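Local coordinates for protein L-amino acid deaminase (Proteus vulgaris, PDB 5I39) that binds FAD and probably catalyses the oxidative deamination of L-amino acids at the bacterial membrane, at residues L213-A217 / G218-D222; R244-M247 / Q248-V252; E320-A323 / S324-L328. One frame throughout, in Å; residues are numbered along the deposited sequence.

Contact 1 (L213-A217 / G218-D222); sequences LETQA and GVISD. With EDO (1,2-ethanediol), chain F.
E214 pairs with D222, and Q216 with V219, as antiparallel hydrogen-bonded pairs of a hairpin with a two-residue type I' turn, A217-G218. Both turn residues have positive phi. Q216 N bonds V219 O at 2.8 Å, in the carbonyl plane. The return bond, V219 N to Q216 O, is more bent (149° at H). A classic beta bulge follows, with S221 and D222 both set against E214. E214 O accepts from S221 N at 2.8 Å and from D222 N at 3.3 Å, both donors lying on the same face of its plane. The Q216 side chain reaches across to S221, with NE2 3.3 Å from S221 CB. The S221 hydroxyl stands between its own N and carbonyl carbon (chi1 68°). From there OG donates to D222 OD1 at 2.7 Å and takes a bond from a water that also donates to T215 O. A second water accepts from G218 N and bonds T215 OG1. Strand 210-216 is an edge of a three-stranded antiparallel sheet; 219-225 is its middle strand and 228-231 its third, where D222 touches A229 and K231. L213 and I220 both pack on L367 of strand 367-371.

Contact 2 (R244-M247 / Q248-V252); sequences RLFM and QNLNV
M247 O takes two backbone bonds, from L250 N at 2.9 Å and from V252 N at 3.0 Å. The two donors reach it from opposite faces of the carbonyl plane. One turn earlier, Q248 N still makes a helical bond to R244 O at 2.8 Å, and N249 N makes a longer one to L245 O. One water donates to R244 O and V252 O; another donates to L245 O and, weakly, to N249 OD1. This is a Schellman motif ending helix 243-248. N251 is its C' residue with positive phi, and N251 N bonds Q248 O inside the type I turn. The selenomethionine M247 is bent at chi2 and chi3 (-52° and -53°), which brings CE to 3.7 Å from V252 CB; the two side chains run side by side. L250 CD1 lies 4.0 Å from the same CE and 3.9 Å from F246 CE2. F246 also touches the FAD and A210, so the helix end borders the cofactor pocket. In one of two Q248 conformers NE2 lies over a guanidinium face of R244, near its rim, a doubtful placing. R244 NH1 forms a salt bridge with D253 and bonds V254 O.

Contact 3 (E320-A323 / S324-L328); sequences ELNA and SLEKL. With EDO (1,2-ethanediol), chain G.
N322 and E326 project the same way from one side of the helix, N322 with CG opposite its backbone N (chi1 -174°) and E326 bent at chi2 (-68°). Their amide and carboxylate planes are only 14° apart. They do not bond each other: the nearest side-chain atoms are N322 ND2 and E326 CG, at 4.2 Å. A 1,2-ethanediol, probably from the crystallisation liquor, lies by both ends. Its O1 donates to E326 OE2 at 2.6 Å, and its C1 lies 3.1 Å from N322 OD1. The diol also bonds K329 NZ. The backbone beneath is regular alpha helix, part of helix 318-331. S324 N bonds E320 O at 2.8 Å, E326 N bonds N322 O, and K327 N bonds A323 O at 2.9 Å. The link from L325 N to L321 O is weak, and L321 O also accepts from Q264 NE2. K327 CG packs 3.5 Å from A323 O before the chain runs on to NZ, which bonds G281 O. The helix is amphipathic. L321, L325 and L328 are buried, and all three touch strand 257-266, at S262, Q264 and I266. L321 and L325 also meet strand 340-350.

Overall arrangement
Contacts 1 and 2 are neighbours, with centres about 16 Å apart. They touch where L213 CD1 of the hairpin packs on L250 CD1 of the helix end, at 3.8 Å. Both also reach L367. Contact 2 is the closest to the cofactor: the F246 side chain is about 4 Å from the FAD, while that of L213 in contact 1 is about 10 Å away. Contact 3 lies on the opposite side of the chain's centre from contact 1, with centres about 53 Å apart. Its nearest atoms to contact 2 are about 26 Å off. The L321 side chain is about 11 Å from the FAD. The cofactor thus lies between contact 3 and the other two.

Contact 1 (L213-A217 / G218-D222)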
ATOM      1  N   LEU A 213      15.511 -21.673  -3.968  1.00 12.09           N
ATOM      2  CA  LEU A 213      16.442 -21.718  -2.850  1.00 12.92           C
ATOM      3  C   LEU A 213      17.326 -22.948  -2.948  1.00 13.49           C
ATOM      4  O   LEU A 213      17.017 -23.906  -3.665  1.00 14.14           O
ATOM      5  CB  LEU A 213      15.682 -21.795  -1.523  1.00 13.51           C
ATOM      6  CG  LEU A 213      14.618 -20.744  -1.234  1.00 13.50           C
ATOM      7  CD1 LEU A 213      13.924 -21.062   0.081  1.00 14.52           C
ATOM      8  CD2 LEU A 213      15.231 -19.355  -1.196  1.00 13.40           C
ATOM      9  N   GLU A 214      18.432 -22.908  -2.214  1.00 13.69           N
ATOM     10  CA  GLU A 214      19.160 -24.119  -1.847  1.00 14.37           C
ATOM     11  C   GLU A 214      19.264 -24.137  -0.335  1.00 14.93           C
ATOM     12  O   GLU A 214      19.215 -23.085   0.318  1.00 14.26           O
ATOM     13  CB  GLU A 214      20.548 -24.169  -2.490  1.00 15.02           C
ATOM     14  CG  GLU A 214      20.554 -24.096  -4.015  1.00 16.24           C
ATOM     15  CD  GLU A 214      19.807 -25.228  -4.712  1.00 17.38           C
ATOM     16  OE1 GLU A 214      19.637 -26.314  -4.125  1.00 18.28           O
ATOM     17  OE2 GLU A 214      19.395 -25.039  -5.876  1.00 18.62           O
ATOM     18  N   THR A 215      19.378 -25.340   0.216  1.00 15.59           N
ATOM     19  CA  THR A 215      19.482 -25.538   1.657  1.00 16.57           C
ATOM     20  C   THR A 215      20.636 -26.484   1.989  1.00 17.58           C
ATOM     21  O   THR A 215      21.097 -27.247   1.135  1.00 19.08           O
ATOM     22  CB  THR A 215      18.176 -26.102   2.252  1.00 18.19           C
ATOM     23  OG1 THR A 215      17.896 -27.385   1.679  1.00 20.58           O
ATOM     24  CG2 THR A 215      16.995 -25.165   1.993  1.00 18.86           C
ATOM     25  N   GLN A 216      21.101 -26.401   3.232  1.00 17.59           N
ATOM     26  CA  GLN A 216      22.115 -27.304   3.777  1.00 17.97           C
ATOM     27  C   GLN A 216      21.747 -27.600   5.227  1.00 18.00           C
ATOM     28  O   GLN A 216      21.564 -26.677   6.021  1.00 17.19           O
ATOM     29  CB  GLN A 216      23.520 -26.685   3.672  1.00 19.50           C
ATOM     30  CG  GLN A 216      23.714 -25.340   4.363  1.00 21.75           C
ATOM     31  CD  GLN A 216      24.993 -24.630   3.944  1.00 23.25           C
ATOM     32  OE1 GLN A 216      25.967 -25.267   3.537  1.00 25.40           O
ATOM     33  NE2 GLN A 216      25.003 -23.301   4.054  1.00 24.61           N
ATOM     34  N   ALA A 217      21.586 -28.882   5.555  1.00 17.73           N
ATOM     35  CA  ALA A 217      21.238 -29.321   6.918  1.00 17.94           C
ATOM     36  C   ALA A 217      19.982 -28.638   7.501  1.00 18.96           C
ATOM     37  O   ALA A 217      19.936 -28.306   8.688  1.00 19.42           O
ATOM     38  CB  ALA A 217      22.436 -29.131   7.848  1.00 17.29           C
ATOM     39  N   GLY A 218      18.972 -28.439   6.656  1.00 20.33           N
ATOM     40  CA  GLY A 218      17.721 -27.774   7.054  1.00 21.34           C
ATOM     41  C   GLY A 218      17.795 -26.257   7.207  1.00 20.59           C
ATOM     42  O   GLY A 218      16.859 -25.638   7.725  1.00 22.77           O
ATOM     43  N   VAL A 219      18.893 -25.666   6.738  1.00 17.52           N
ATOM     44  CA  VAL A 219      19.143 -24.227   6.815  1.00 16.00           C
ATOM     45  C   VAL A 219      19.234 -23.700   5.388  1.00 15.41           C
ATOM     46  O   VAL A 219      19.894 -24.303   4.548  1.00 16.25           O
ATOM     47  CB  VAL A 219      20.470 -23.922   7.549  1.00 15.97           C
ATOM     48  CG1 VAL A 219      20.672 -22.422   7.725  1.00 16.04           C
ATOM     49  CG2 VAL A 219      20.507 -24.608   8.910  1.00 17.02           C
ATOM     50  N   ILE A 220      18.594 -22.568   5.113  1.00 14.37           N
ATOM     51  CA  ILE A 220      18.716 -21.945   3.795  1.00 13.75           C
ATOM     52  C   ILE A 220      20.186 -21.583   3.585  1.00 13.47           C
ATOM     53  O   ILE A 220      20.836 -21.078   4.499  1.00 13.56           O
ATOM     54  CB  ILE A 220      17.807 -20.707   3.644  1.00 13.59           C
ATOM     55  CG1 ILE A 220      16.334 -21.131   3.720  1.00 14.15           C
ATOM     56  CG2 ILE A 220      18.063 -19.997   2.315  1.00 13.59           C
ATOM     57  CD1 ILE A 220      15.361 -19.997   3.964  1.00 14.51           C
ATOM     58  N   SER A 221      20.703 -21.885   2.398  1.00 13.19           N
ATOM     59  CA  SER A 221      22.081 -21.547   2.027  1.00 13.54           C
ATOM     60  C   SER A 221      22.182 -20.525   0.905  1.00 13.34           C
ATOM     61  O   SER A 221      23.150 -19.776   0.855  1.00 14.06           O
ATOM     62  CB  SER A 221      22.858 -22.807   1.634  1.00 14.75           C
ATOM     63  OG  SER A 221      22.375 -23.363   0.423  1.00 15.37           O
ATOM     64  N   ASP A 222      21.211 -20.506  -0.005  1.00 13.57           N
ATOM     65  CA  ASP A 222      21.260 -19.630  -1.169  1.00 13.57           C
ATOM     66  C   ASP A 222      19.877 -19.232  -1.615  1.00 12.77           C
ATOM     67  O   ASP A 222      18.926 -19.991  -1.456  1.00 12.90           O
ATOM     68  CB  ASP A 222      21.913 -20.330  -2.367  1.00 14.82           C
ATOM     69  CG  ASP A 222      23.324 -20.774  -2.098  1.00 16.40           C
ATOM     70  OD1 ASP A 222      23.491 -21.886  -1.553  1.00 16.49           O
ATOM     71  OD2 ASP A 222      24.258 -20.011  -2.424  1.00 19.36           O
TER
HETATM   72  C1  EDO F 505      14.640 -25.711  -1.683  1.00 33.18           C
HETATM   73  O1  EDO F 505      14.190 -26.143  -2.970  1.00 31.04           O
HETATM   74  C2  EDO F 505      15.272 -26.881  -0.934  1.00 35.61           C
HETATM   75  O2  EDO F 505      16.600 -27.163  -1.403  1.00 38.11           O
HETATM   76  O   HOH W   1      23.260 -25.816  -0.385  1.00 27.05           O
HETATM   77  O   HOH W   2      18.642 -29.127   3.964  1.00 30.77           O

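Contact 2 (R244-M247 / Q248-V252)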
ATOM      1  N   ARG A 244       2.329 -16.362  -4.184  1.00 10.10           N
ATOM      2  CA  ARG A 244       1.741 -17.703  -4.246  1.00 10.52           C
ATOM      3  C   ARG A 244       2.533 -18.618  -5.190  1.00 11.10           C
ATOM      4  O   ARG A 244       2.907 -19.728  -4.809  1.00 11.75           O
ATOM      5  CB  ARG A 244       0.266 -17.626  -4.653  1.00 11.44           C
ATOM      6  CG  ARG A 244      -0.402 -18.966  -4.892  1.00  9.00           C
ATOM      7  CD  ARG A 244      -1.878 -18.792  -5.125  1.00 10.14           C
ATOM      8  NE  ARG A 244      -2.509 -20.019  -5.563  1.00 10.47           N
ATOM      9  CZ  ARG A 244      -2.842 -21.053  -4.788  1.00 10.36           C
ATOM     10  NH1 ARG A 244      -2.613 -21.014  -3.472  1.00 17.03           N
ATOM     11  NH2 ARG A 244      -3.408 -22.123  -5.321  1.00 13.31           N
ATOM     12  N   LEU A 245       2.810 -18.134  -6.397  1.00 11.02           N
ATOM     13  CA  LEU A 245       3.551 -18.908  -7.395  1.00 11.76           C
ATOM     14  C   LEU A 245       4.944 -19.285  -6.881  1.00 12.21           C
ATOM     15  O   LEU A 245       5.359 -20.443  -6.975  1.00 12.93           O
ATOM     16  CB  LEU A 245       3.666 -18.116  -8.698  1.00 10.46           C
ATOM     17  CG  LEU A 245       4.209 -18.857  -9.917  1.00 11.45           C
ATOM     18  CD1 LEU A 245       3.181 -19.837 -10.439  1.00  8.60           C
ATOM     19  CD2 LEU A 245       4.574 -17.886 -11.017  1.00 11.07           C
ATOM     20  N   PHE A 246       5.654 -18.308  -6.322  1.00 11.69           N
ATOM     21  CA  PHE A 246       6.996 -18.545  -5.795  1.00 11.91           C
ATOM     22  C   PHE A 246       6.987 -19.626  -4.710  1.00 11.74           C
ATOM     23  O   PHE A 246       7.804 -20.553  -4.730  1.00 12.18           O
ATOM     24  CB  PHE A 246       7.601 -17.249  -5.246  1.00 12.04           C
ATOM     25  CG  PHE A 246       9.035 -17.390  -4.818  1.00 12.18           C
ATOM     26  CD1 PHE A 246      10.070 -17.239  -5.738  1.00 12.78           C
ATOM     27  CD2 PHE A 246       9.356 -17.695  -3.498  1.00 12.48           C
ATOM     28  CE1 PHE A 246      11.395 -17.381  -5.346  1.00 13.20           C
ATOM     29  CE2 PHE A 246      10.677 -17.836  -3.102  1.00 12.96           C
ATOM     30  CZ  PHE A 246      11.697 -17.678  -4.025  1.00 13.33           C
HETATM   31  N   MSE A 247       6.047 -19.518  -3.777  1.00 11.14           N
HETATM   32  CA  MSE A 247       5.939 -20.502  -2.695  1.00 11.39           C
HETATM   33  C   MSE A 247       5.487 -21.862  -3.181  1.00 11.86           C
HETATM   34  O   MSE A 247       5.929 -22.879  -2.632  1.00 12.08           O
HETATM   35  CB  MSE A 247       5.026 -19.990  -1.586  1.00 11.47           C
HETATM   36  CG  MSE A 247       5.567 -18.752  -0.859  1.00 12.16           C
HETATM   37 SE   MSE A 247       7.410 -18.913  -0.179  1.00 13.76          SE
HETATM   38  CE  MSE A 247       7.228 -20.584   0.843  1.00 14.29           C
ATOM     39  N   GLN A 248       4.629 -21.915  -4.202  1.00 12.26           N
ATOM     40  CA  GLN A 248       4.196 -23.195  -4.784  0.50 12.78           C
ATOM     41  C   GLN A 248       5.379 -24.018  -5.296  1.00 12.81           C
ATOM     42  O   GLN A 248       5.390 -25.247  -5.182  1.00 13.49           O
ATOM     43  CB  GLN A 248       3.171 -22.984  -5.908  0.50 13.55           C
ATOM     44  CG  GLN A 248       1.732 -23.079  -5.433  0.50 14.94           C
ATOM     45  CD  GLN A 248       0.734 -22.568  -6.448  0.50 15.53           C
ATOM     46  OE1 GLN A 248       1.070 -21.774  -7.321  0.50 16.10           O
ATOM     47  NE2 GLN A 248      -0.511 -23.018  -6.330  0.50 17.54           N
ATOM     48  N   ASN A 249       6.381 -23.342  -5.857  1.00 12.36           N
ATOM     49  CA  ASN A 249       7.601 -24.030  -6.311  1.00 12.99           C
ATOM     50  C   ASN A 249       8.451 -24.596  -5.167  1.00 13.23           C
ATOM     51  O   ASN A 249       9.299 -25.450  -5.395  1.00 14.56           O
ATOM     52  CB  ASN A 249       8.446 -23.116  -7.200  1.00 13.70           C
ATOM     53  CG  ASN A 249       7.775 -22.806  -8.526  1.00 14.09           C
ATOM     54  OD1 ASN A 249       7.035 -23.624  -9.066  1.00 15.88           O
ATOM     55  ND2 ASN A 249       8.041 -21.629  -9.063  1.00 14.33           N
ATOM     56  N   LEU A 250       8.220 -24.100  -3.951  1.00 13.12           N
ATOM     57  CA  LEU A 250       8.773 -24.664  -2.715  1.00 13.02           C
ATOM     58  C   LEU A 250       7.793 -25.608  -1.985  1.00 13.53           C
ATOM     59  O   LEU A 250       8.029 -25.982  -0.834  1.00 14.71           O
ATOM     60  CB  LEU A 250       9.193 -23.513  -1.796  1.00 13.14           C
ATOM     61  CG  LEU A 250      10.263 -22.563  -2.343  1.00 13.76           C
ATOM     62  CD1 LEU A 250      10.427 -21.379  -1.408  1.00 13.85           C
ATOM     63  CD2 LEU A 250      11.600 -23.258  -2.536  1.00 15.35           C
ATOM     64  N   ASN A 251       6.719 -26.008  -2.666  1.00 13.95           N
ATOM     65  CA  ASN A 251       5.679 -26.900  -2.125  1.00 15.61           C
ATOM     66  C   ASN A 251       4.968 -26.358  -0.878  1.00 15.31           C
ATOM     67  O   ASN A 251       4.658 -27.106   0.051  1.00 16.40           O
ATOM     68  CB  ASN A 251       6.247 -28.309  -1.881  1.00 17.62           C
ATOM     69  CG  ASN A 251       6.874 -28.909  -3.130  1.00 20.89           C
ATOM     70  OD1 ASN A 251       6.318 -28.803  -4.223  1.00 23.71           O
ATOM     71  ND2 ASN A 251       8.030 -29.548  -2.975  1.00 25.06           N
ATOM     72  N   VAL A 252       4.709 -25.051  -0.879  1.00 14.52           N
ATOM     73  CA  VAL A 252       3.952 -24.388   0.183  1.00 14.40           C
ATOM     74  C   VAL A 252       2.797 -23.631  -0.459  1.00 14.13           C
ATOM     75  O   VAL A 252       3.014 -22.812  -1.356  1.00 14.10           O
ATOM     76  CB  VAL A 252       4.840 -23.411   0.985  1.00 14.64           C
ATOM     77  CG1 VAL A 252       4.034 -22.639   2.030  1.00 15.50           C
ATOM     78  CG2 VAL A 252       5.986 -24.157   1.652  1.00 15.76           C
TER
HETATM   79  O   HOH W   3       1.489 -21.128  -2.892  1.00 16.26           O
HETATM   80  O   HOH W   4       4.575 -22.381  -9.049  1.00 19.99           O

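Contact 3 (E320-A323 / S324-L328)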
ATOM      1  N   GLU A 320     -17.752   2.658 -19.222  1.00 18.83           N
ATOM      2  CA  GLU A 320     -17.948   2.844 -17.778  1.00 18.23           C
ATOM      3  C   GLU A 320     -16.937   3.834 -17.191  1.00 16.90           C
ATOM      4  O   GLU A 320     -17.299   4.664 -16.362  1.00 16.40           O
ATOM      5  CB  GLU A 320     -17.894   1.522 -17.000  1.00 20.30           C
ATOM      6  CG  GLU A 320     -18.325   1.690 -15.539  1.00 22.20           C
ATOM      7  CD  GLU A 320     -18.288   0.415 -14.714  1.00 23.82           C
ATOM      8  OE1 GLU A 320     -18.128  -0.685 -15.274  1.00 25.82           O
ATOM      9  OE2 GLU A 320     -18.419   0.518 -13.479  1.00 25.45           O
ATOM     10  N   LEU A 321     -15.676   3.743 -17.612  1.00 16.56           N
ATOM     11  CA  LEU A 321     -14.637   4.661 -17.123  1.00 15.73           C
ATOM     12  C   LEU A 321     -14.939   6.115 -17.499  1.00 15.16           C
ATOM     13  O   LEU A 321     -14.810   7.021 -16.670  1.00 14.45           O
ATOM     14  CB  LEU A 321     -13.258   4.237 -17.634  1.00 16.84           C
ATOM     15  CG  LEU A 321     -12.721   2.968 -16.964  1.00 18.20           C
ATOM     16  CD1 LEU A 321     -11.664   2.287 -17.820  1.00 20.23           C
ATOM     17  CD2 LEU A 321     -12.166   3.272 -15.579  1.00 18.94           C
ATOM     18  N   ASN A 322     -15.367   6.325 -18.739  1.00 15.28           N
ATOM     19  CA  ASN A 322     -15.782   7.647 -19.193  1.00 15.29           C
ATOM     20  C   ASN A 322     -17.010   8.153 -18.429  1.00 14.46           C
ATOM     21  O   ASN A 322     -17.056   9.312 -18.008  1.00 14.73           O
ATOM     22  CB  ASN A 322     -16.074   7.609 -20.690  1.00 16.65           C
ATOM     23  CG  ASN A 322     -16.374   8.981 -21.257  1.00 18.05           C
ATOM     24  OD1 ASN A 322     -15.467   9.783 -21.462  1.00 20.58           O
ATOM     25  ND2 ASN A 322     -17.649   9.258 -21.517  1.00 18.73           N
ATOM     26  N   ALA A 323     -17.989   7.269 -18.246  1.00 13.96           N
ATOM     27  CA  ALA A 323     -19.205   7.588 -17.492  1.00 13.81           C
ATOM     28  C   ALA A 323     -18.908   7.925 -16.028  1.00 13.57           C
ATOM     29  O   ALA A 323     -19.589   8.758 -15.436  1.00 13.96           O
ATOM     30  CB  ALA A 323     -20.198   6.440 -17.581  1.00 14.47           C
ATOM     31  N   SER A 324     -17.888   7.290 -15.458  1.00 13.22           N
ATOM     32  CA  SER A 324     -17.458   7.604 -14.096  1.00 12.59           C
ATOM     33  C   SER A 324     -16.987   9.055 -13.986  1.00 11.98           C
ATOM     34  O   SER A 324     -17.359   9.760 -13.047  1.00 12.17           O
ATOM     35  CB  SER A 324     -16.355   6.656 -13.629  1.00 12.70           C
ATOM     36  OG  SER A 324     -16.175   6.771 -12.230  1.00 13.05           O
ATOM     37  N   LEU A 325     -16.190   9.505 -14.952  1.00 12.13           N
ATOM     38  CA  LEU A 325     -15.774  10.909 -15.006  1.00 12.43           C
ATOM     39  C   LEU A 325     -16.955  11.848 -15.210  1.00 12.33           C
ATOM     40  O   LEU A 325     -17.003  12.920 -14.609  1.00 12.77           O
ATOM     41  CB  LEU A 325     -14.727  11.137 -16.097  1.00 12.91           C
ATOM     42  CG  LEU A 325     -13.410  10.378 -15.921  1.00 13.57           C
ATOM     43  CD1 LEU A 325     -12.509  10.602 -17.122  1.00 15.03           C
ATOM     44  CD2 LEU A 325     -12.681  10.767 -14.643  1.00 14.29           C
ATOM     45  N   GLU A 326     -17.912  11.440 -16.038  1.00 12.46           N
ATOM     46  CA  GLU A 326     -19.113  12.243 -16.248  1.00 12.88           C
ATOM     47  C   GLU A 326     -19.926  12.429 -14.972  1.00 12.71           C
ATOM     48  O   GLU A 326     -20.380  13.539 -14.684  1.00 13.15           O
ATOM     49  CB  GLU A 326     -19.977  11.644 -17.358  1.00 13.75           C
ATOM     50  CG  GLU A 326     -19.410  11.880 -18.749  1.00 15.22           C
ATOM     51  CD  GLU A 326     -19.455  13.343 -19.145  1.00 17.23           C
ATOM     52  OE1 GLU A 326     -20.562  13.916 -19.161  1.00 20.21           O
ATOM     53  OE2 GLU A 326     -18.390  13.927 -19.430  1.00 19.41           O
ATOM     54  N   LYS A 327     -20.109  11.366 -14.196  1.00 12.86           N
ATOM     55  CA  LYS A 327     -20.883  11.521 -12.958  1.00 13.79           C
ATOM     56  C   LYS A 327     -20.097  12.259 -11.871  1.00 12.97           C
ATOM     57  O   LYS A 327     -20.693  12.988 -11.088  1.00 13.13           O
ATOM     58  CB  LYS A 327     -21.518  10.216 -12.475  1.00 16.27           C
ATOM     59  CG  LYS A 327     -20.584   9.110 -12.061  1.00 16.90           C
ATOM     60  CD  LYS A 327     -21.388   7.882 -11.656  1.00 17.77           C
ATOM     61  CE  LYS A 327     -20.514   6.656 -11.487  1.00 17.65           C
ATOM     62  NZ  LYS A 327     -19.610   6.791 -10.318  1.00 16.82           N
ATOM     63  N   LEU A 328     -18.769  12.121 -11.862  1.00 12.31           N
ATOM     64  CA  LEU A 328     -17.918  12.960 -11.002  1.00 12.15           C
ATOM     65  C   LEU A 328     -18.127  14.448 -11.309  1.00 11.97           C
ATOM     66  O   LEU A 328     -18.314  15.262 -10.401  1.00 12.20           O
ATOM     67  CB  LEU A 328     -16.437  12.597 -11.174  1.00 12.51           C
ATOM     68  CG  LEU A 328     -15.398  13.493 -10.481  1.00 12.62           C
ATOM     69  CD1 LEU A 328     -15.574  13.477  -8.971  1.00 13.09           C
ATOM     70  CD2 LEU A 328     -13.989  13.067 -10.858  1.00 13.15           C
TER
HETATM   71  C1  EDO G 506     -15.552  12.286 -19.642  1.00 20.44           C
HETATM   72  O1  EDO G 506     -15.995  13.177 -18.616  1.00 18.53           O
HETATM   73  C2  EDO G 506     -15.236  13.065 -20.917  1.00 22.05           C
HETATM   74  O2  EDO G 506     -14.259  14.092 -20.697  1.00 22.76           O